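Local structure of Lpg2148(MvcA) (Legionella pneumophila subsp. pneumophila str. Philadelphia 1, 6K11) at residues Q17-G25 with P358-R366. The protein probably acts as a deamidase-related effector that removes ubiquitin from the host conjugating enzyme UBE2N and so regulates its activity. Residues are numbered along the deposited sequence; the frame is centred on the assembly and turned at random.
Sequences QSYGVMMTG and PSDKVENYR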
loop_
_atom_site.group_PDB
_atom_site.type_symbol
_atom_site.label_atom_id
_atom_site.label_comp_id
_atom_site.label_asym_id
_atom_site.label_seq_id
_atom_site.Cartn_x
_atom_site.Cartn_y
_atom_site.Cartn_z
ATOM N N GLN A 17 -16.951 -10.517 -6.606
ATOM C CA GLN A 17 -16.960 -10.820 -8.040
ATOM C C GLN A 17 -18.079 -10.078 -8.762
ATOM O O GLN A 17 -17.887 -9.584 -9.881
ATOM C CB GLN A 17 -17.125 -12.323 -8.294
ATOM C CG GLN A 17 -15.937 -13.197 -7.971
ATOM C CD GLN A 17 -16.275 -14.666 -8.085
ATOM O OE1 GLN A 17 -17.439 -15.060 -7.976
ATOM N NE2 GLN A 17 -15.260 -15.492 -8.307
ATOM N N SER A 18 -19.270 -10.024 -8.150
ATOM C CA SER A 18 -20.434 -9.461 -8.823
ATOM C C SER A 18 -20.491 -7.939 -8.717
ATOM O O SER A 18 -20.897 -7.282 -9.677
ATOM C CB SER A 18 -21.723 -10.087 -8.261
ATOM O OG SER A 18 -21.861 -11.435 -8.714
ATOM N N TYR A 19 -20.081 -7.346 -7.581
ATOM C CA TYR A 19 -20.482 -5.977 -7.277
ATOM C C TYR A 19 -19.356 -4.963 -7.154
ATOM O O TYR A 19 -19.656 -3.769 -7.004
ATOM C CB TYR A 19 -21.306 -5.941 -5.981
ATOM C CG TYR A 19 -22.547 -6.798 -6.049
ATOM C CD1 TYR A 19 -23.501 -6.599 -7.041
ATOM C CD2 TYR A 19 -22.767 -7.810 -5.111
ATOM C CE1 TYR A 19 -24.648 -7.391 -7.106
ATOM C CE2 TYR A 19 -23.895 -8.606 -5.175
ATOM C CZ TYR A 19 -24.836 -8.389 -6.153
ATOM O OH TYR A 19 -25.964 -9.181 -6.169
ATOM N N GLY A 20 -18.086 -5.386 -7.194
ATOM C CA GLY A 20 -16.949 -4.478 -7.189
ATOM C C GLY A 20 -16.978 -3.330 -6.191
ATOM O O GLY A 20 -16.983 -3.545 -4.969
ATOM N N VAL A 21 -16.996 -2.100 -6.715
ATOM C CA VAL A 21 -16.900 -0.905 -5.884
ATOM C C VAL A 21 -18.058 -0.783 -4.893
ATOM O O VAL A 21 -17.911 -0.125 -3.856
ATOM C CB VAL A 21 -16.805 0.354 -6.786
ATOM C CG1 VAL A 21 -18.105 0.568 -7.565
ATOM C CG2 VAL A 21 -16.435 1.592 -5.974
ATOM N N MET A 22 -19.206 -1.403 -5.180
ATOM C CA MET A 22 -20.355 -1.286 -4.283
ATOM C C MET A 22 -20.079 -1.917 -2.918
ATOM O O MET A 22 -20.784 -1.607 -1.950
ATOM C CB MET A 22 -21.602 -1.943 -4.900
ATOM C CG MET A 22 -22.091 -1.344 -6.217
ATOM S SD MET A 22 -23.515 -2.149 -6.926
ATOM C CE MET A 22 -24.881 -1.356 -5.980
ATOM N N MET A 23 -19.065 -2.787 -2.813
ATOM C CA MET A 23 -18.810 -3.495 -1.562
ATOM C C MET A 23 -18.377 -2.583 -0.416
ATOM O O MET A 23 -18.452 -3.010 0.741
ATOM C CB MET A 23 -17.767 -4.592 -1.787
ATOM C CG MET A 23 -18.233 -5.648 -2.788
ATOM S SD MET A 23 -19.589 -6.613 -2.062
ATOM C CE MET A 23 -18.624 -7.335 -0.724
ATOM N N THR A 24 -17.917 -1.352 -0.695
ATOM C CA THR A 24 -17.602 -0.405 0.379
ATOM C C THR A 24 -18.828 -0.015 1.199
ATOM O O THR A 24 -18.687 0.386 2.361
ATOM C CB THR A 24 -16.992 0.886 -0.184
ATOM O OG1 THR A 24 -18.010 1.597 -0.913
ATOM C CG2 THR A 24 -15.825 0.582 -1.098
ATOM N N GLY A 25 -20.024 -0.111 0.620
ATOM C CA GLY A 25 -21.241 0.314 1.285
ATOM C C GLY A 25 -21.480 1.812 1.319
ATOM O O GLY A 25 -22.447 2.250 1.943
ATOM N N PRO A 358 -26.178 -7.756 -11.708
ATOM C CA PRO A 358 -25.173 -7.012 -10.927
ATOM C C PRO A 358 -24.459 -5.932 -11.732
ATOM O O PRO A 358 -24.209 -4.836 -11.209
ATOM C CB PRO A 358 -24.210 -8.116 -10.473
ATOM C CG PRO A 358 -25.075 -9.347 -10.406
ATOM C CD PRO A 358 -26.027 -9.217 -11.560
ATOM N N SER A 359 -24.127 -6.212 -13.000
ATOM C CA SER A 359 -23.481 -5.204 -13.842
ATOM C C SER A 359 -24.358 -3.957 -13.997
ATOM O O SER A 359 -23.842 -2.828 -14.029
ATOM C CB SER A 359 -23.153 -5.807 -15.212
ATOM O OG SER A 359 -24.336 -6.189 -15.917
ATOM N N ASP A 360 -25.680 -4.149 -14.122
ATOM C CA ASP A 360 -26.624 -3.030 -14.176
ATOM C C ASP A 360 -26.589 -2.195 -12.899
ATOM O O ASP A 360 -26.691 -0.965 -12.949
ATOM C CB ASP A 360 -28.057 -3.538 -14.398
ATOM C CG ASP A 360 -28.239 -4.273 -15.720
ATOM O OD1 ASP A 360 -27.667 -3.828 -16.755
ATOM O OD2 ASP A 360 -28.979 -5.292 -15.723
ATOM N N LYS A 361 -26.513 -2.850 -11.737
ATOM C CA LYS A 361 -26.494 -2.106 -10.480
ATOM C C LYS A 361 -25.192 -1.334 -10.314
ATOM O O LYS A 361 -25.191 -0.207 -9.799
ATOM C CB LYS A 361 -26.705 -3.057 -9.298
ATOM C CG LYS A 361 -28.016 -3.850 -9.319
ATOM C CD LYS A 361 -28.249 -4.540 -7.959
ATOM C CE LYS A 361 -29.460 -5.483 -7.987
ATOM N NZ LYS A 361 -30.730 -4.748 -8.201
ATOM N N VAL A 362 -24.068 -1.917 -10.744
ATOM C CA VAL A 362 -22.796 -1.189 -10.669
ATOM C C VAL A 362 -22.851 0.068 -11.535
ATOM O O VAL A 362 -22.399 1.143 -11.115
ATOM C CB VAL A 362 -21.616 -2.111 -11.053
ATOM C CG1 VAL A 362 -20.312 -1.308 -11.193
ATOM C CG2 VAL A 362 -21.441 -3.223 -10.000
ATOM N N GLU A 363 -23.445 -0.034 -12.738
ATOM C CA GLU A 363 -23.594 1.145 -13.599
ATOM C C GLU A 363 -24.523 2.186 -12.976
ATOM O O GLU A 363 -24.293 3.390 -13.120
ATOM C CB GLU A 363 -24.126 0.757 -14.980
ATOM C CG GLU A 363 -23.103 0.014 -15.876
ATOM C CD GLU A 363 -21.787 0.756 -15.995
ATOM O OE1 GLU A 363 -21.781 1.893 -16.539
ATOM O OE2 GLU A 363 -20.759 0.215 -15.523
ATOM N N ASN A 364 -25.599 1.744 -12.316
ATOM C CA ASN A 364 -26.457 2.692 -11.601
ATOM C C ASN A 364 -25.665 3.443 -10.537
ATOM O O ASN A 364 -25.790 4.671 -10.401
ATOM C CB ASN A 364 -27.638 1.949 -10.975
ATOM C CG ASN A 364 -28.494 2.842 -10.069
ATOM O OD1 ASN A 364 -28.387 2.790 -8.828
ATOM N ND2 ASN A 364 -29.349 3.659 -10.685
ATOM N N TYR A 365 -24.839 2.715 -9.776
ATOM C CA TYR A 365 -24.022 3.322 -8.730
ATOM C C TYR A 365 -23.030 4.326 -9.313
ATOM O O TYR A 365 -22.875 5.441 -8.795
ATOM C CB TYR A 365 -23.293 2.217 -7.970
ATOM C CG TYR A 365 -22.491 2.675 -6.782
ATOM C CD1 TYR A 365 -23.103 2.873 -5.536
ATOM C CD2 TYR A 365 -21.122 2.869 -6.881
ATOM C CE1 TYR A 365 -22.356 3.282 -4.446
ATOM C CE2 TYR A 365 -20.371 3.258 -5.797
ATOM C CZ TYR A 365 -20.995 3.467 -4.580
ATOM O OH TYR A 365 -20.230 3.871 -3.516
ATOM N N ARG A 366 -22.317 3.923 -10.372
ATOM C CA ARG A 366 -21.374 4.827 -11.030
ATOM C C ARG A 366 -22.071 6.074 -11.556
ATOM O O ARG A 366 -21.542 7.184 -11.434
ATOM C CB ARG A 366 -20.679 4.118 -12.195
ATOM C CG ARG A 366 -19.624 3.112 -11.818
ATOM C CD ARG A 366 -19.336 2.239 -13.042
ATOM N NE ARG A 366 -18.098 1.497 -12.860
ATOM C CZ ARG A 366 -17.626 0.592 -13.713
ATOM N NH1 ARG A 366 -18.293 0.293 -14.829
ATOM N NH2 ARG A 366 -16.477 -0.010 -13.439
#
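The apolar contact between 17-25 and 358-366 sets the C-terminal end of helix 4-19, with the 3-10 turn that follows, against the first two turns of the C-terminal helix 358-381. Pro358, Lys361, Val362 and Tyr365 lie on one side of that helix, a worked example of i, i+3, i+4 and i+7 spacing building a single contact face. At its start, Pro358 CB reaches both Tyr19 CE1 (3.5 Å) and the carbonyl oxygen of Ser18, while Ser18 CB sits over the centre of the Tyr19 ring. One turn on, Val362 directs CG2 at Tyr19 O (3.5 Å), a carbonyl already engaged by Met22 N in the turn that Gly20 opens with positive phi. Met22 slides past Tyr365 in the opposite direction: Met22 CG lies over one face of the ring, 4.1 Å from Tyr365 CG, and Met22 SD touches Val362 CG2 at 3.9 Å. A bend at chi3 (82°) carries its CE to the backbone oxygen and CB of Lys361. Val21 CG1 meets Tyr365 CD2 obliquely at 3.9 Å. With CG anti to the backbone N (chi1 -175°), the Tyr365 ring lies alongside Met22 and Val21, and its hydroxyl hydrogen-bonds Val26 O. Helix 336-351 adds Ile350 against Tyr19, Met22 and Lys361, whereas Ala28 and Leu31 of helix 28-39 pack on Tyr365 and helix 71-83 lies against Met23 and Thr24.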